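Local coordinates for protein ADP-ribose pyrophosphatase MutT (Rickettsia felis, PDB 4KYX) that probably hydrolyses the pyrophosphate linkage of nucleotide substrates, perhaps ADP-ribose or 8-oxo-dGTP, as a magnesium-dependent member of the Nudix family, at residues S127-L131 with P132-L136. Sequence-based numbering, arbitrary orientation.
Sequences SNLFL and PLKRL
One face of the F130 ring is taken by P132, whose CD sits 3.6 Å from the ring centroid and only 9° off the normal, a CH-pi contact; CG of the proline reaches F130 CE2 at 3.6 Å. With CG anti to the backbone N (chi1 -177°), the phenyl swings to the side of the carbonyl carbon, where P132 follows, and its ring also meets that of F84 on strand 75-84, the two planes about 15° apart. The other flat group, the R135 guanidinium, has L131 CD1 toward its edge, near its plane, but the methyl packs closer to R135 CG, at 4.1 Å, as the two side chains run alongside each other in the same direction. F130 is the N-cap residue of helix 131-137, the short helix that follows strand 116-120 in this Nudix domain and whose P132 and L136 lie against strands 75-84 and 89-99. F130 O accepts a hydrogen bond from K134 N at 2.9 Å, and L131 O one from R135 N, likewise at 2.9 Å. L129, just before the cap, brings its CD2 to 4.1 Å from CD2 of L133 in the helix. The K134 chain, bent at chi2, carries NZ back to S127, where it donates a hydrogen bond to S127 O (3.0 Å), in the carbonyl plane on a lone pair.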
loop_
_atom_site.group_PDB
_atom_site.type_symbol
_atom_site.label_atom_id
_atom_site.label_comp_id
_atom_site.label_asym_id
_atom_site.label_seq_id
_atom_site.Cartn_x
_atom_site.Cartn_y
_atom_site.Cartn_z
ATOM N N SER A 127 0.324 19.356 -16.134
ATOM C CA SER A 127 1.625 19.272 -15.477
ATOM C C SER A 127 1.558 19.227 -13.990
ATOM O O SER A 127 2.391 18.579 -13.346
ATOM C CB SER A 127 2.464 20.539 -15.798
ATOM O OG SER A 127 3.396 20.217 -16.781
ATOM N N ASN A 128 0.612 19.993 -13.464
ATOM C CA ASN A 128 0.421 20.231 -12.049
ATOM C C ASN A 128 -0.441 19.113 -11.415
ATOM O O ASN A 128 -1.585 19.304 -11.074
ATOM C CB ASN A 128 -0.281 21.592 -11.853
ATOM C CG ASN A 128 -1.378 21.873 -12.896
ATOM O OD1 ASN A 128 -1.238 21.572 -14.105
ATOM N ND2 ASN A 128 -2.444 22.527 -12.452
ATOM N N LEU A 129 0.135 17.941 -11.314
ATOM C CA LEU A 129 -0.553 16.804 -10.760
ATOM C C LEU A 129 -0.273 16.616 -9.255
ATOM O O LEU A 129 0.864 16.789 -8.808
ATOM C CB LEU A 129 -0.078 15.589 -11.531
ATOM C CG LEU A 129 -0.346 15.602 -13.024
ATOM C CD1 LEU A 129 0.127 14.278 -13.570
ATOM C CD2 LEU A 129 -1.812 15.829 -13.376
ATOM N N PHE A 130 -1.286 16.212 -8.505
ATOM C CA PHE A 130 -1.183 15.824 -7.092
ATOM C C PHE A 130 0.025 14.859 -6.976
ATOM O O PHE A 130 0.206 14.023 -7.842
ATOM C CB PHE A 130 -2.501 15.104 -6.728
ATOM C CG PHE A 130 -2.633 14.677 -5.303
ATOM C CD1 PHE A 130 -2.333 15.534 -4.263
ATOM C CD2 PHE A 130 -3.166 13.441 -5.006
ATOM C CE1 PHE A 130 -2.474 15.121 -2.929
ATOM C CE2 PHE A 130 -3.309 13.027 -3.691
ATOM C CZ PHE A 130 -2.975 13.888 -2.655
ATOM N N LEU A 131 0.832 14.995 -5.916
ATOM C CA LEU A 131 2.129 14.306 -5.824
ATOM C C LEU A 131 2.046 12.783 -6.096
ATOM O O LEU A 131 2.777 12.237 -6.893
ATOM C CB LEU A 131 2.781 14.584 -4.476
ATOM C CG LEU A 131 4.067 13.833 -4.196
ATOM C CD1 LEU A 131 5.123 14.218 -5.237
ATOM C CD2 LEU A 131 4.529 14.216 -2.793
ATOM N N PRO A 132 1.113 12.113 -5.452
ATOM C CA PRO A 132 1.103 10.664 -5.682
ATOM C C PRO A 132 0.845 10.282 -7.127
ATOM O O PRO A 132 1.432 9.337 -7.624
ATOM C CB PRO A 132 0.057 10.154 -4.696
ATOM C CG PRO A 132 -0.157 11.258 -3.708
ATOM C CD PRO A 132 0.325 12.539 -4.290
ATOM N N LEU A 133 -0.028 11.036 -7.813
ATOM C CA LEU A 133 -0.331 10.806 -9.210
ATOM C C LEU A 133 0.896 11.150 -10.063
ATOM O O LEU A 133 1.214 10.417 -10.982
ATOM C CB LEU A 133 -1.532 11.687 -9.647
ATOM C CG LEU A 133 -1.924 11.632 -11.123
ATOM C CD1 LEU A 133 -2.187 10.204 -11.560
ATOM C CD2 LEU A 133 -3.158 12.466 -11.394
ATOM N N LYS A 134 1.548 12.274 -9.771
ATOM C CA LYS A 134 2.793 12.643 -10.435
ATOM C C LYS A 134 3.796 11.490 -10.357
ATOM O O LYS A 134 4.405 11.135 -11.366
ATOM C CB LYS A 134 3.389 13.929 -9.821
ATOM C CG LYS A 134 4.588 14.541 -10.566
ATOM C CD LYS A 134 4.158 15.113 -11.924
ATOM C CE LYS A 134 5.157 16.049 -12.604
ATOM N NZ LYS A 134 4.523 16.517 -13.862
ATOM N N ARG A 135 3.941 10.920 -9.167
ATOM C CA ARG A 135 4.842 9.794 -8.967
ATOM C C ARG A 135 4.463 8.599 -9.805
ATOM O O ARG A 135 5.325 7.923 -10.407
ATOM C CB ARG A 135 4.941 9.415 -7.471
ATOM C CG ARG A 135 5.730 10.462 -6.705
ATOM C CD ARG A 135 6.172 10.042 -5.335
ATOM N NE ARG A 135 7.556 10.432 -5.237
ATOM C CZ ARG A 135 8.611 9.645 -5.064
ATOM N NH1 ARG A 135 9.813 10.207 -5.088
ATOM N NH2 ARG A 135 8.497 8.327 -4.819
ATOM N N LEU A 136 3.167 8.307 -9.825
ATOM C CA LEU A 136 2.684 7.255 -10.658
ATOM C C LEU A 136 3.002 7.491 -12.146
ATOM O O LEU A 136 3.533 6.621 -12.852
ATOM C CB LEU A 136 1.200 7.093 -10.428
ATOM C CG LEU A 136 0.559 6.113 -11.390
ATOM C CD1 LEU A 136 1.161 4.754 -11.136
ATOM C CD2 LEU A 136 -0.940 6.052 -11.262
#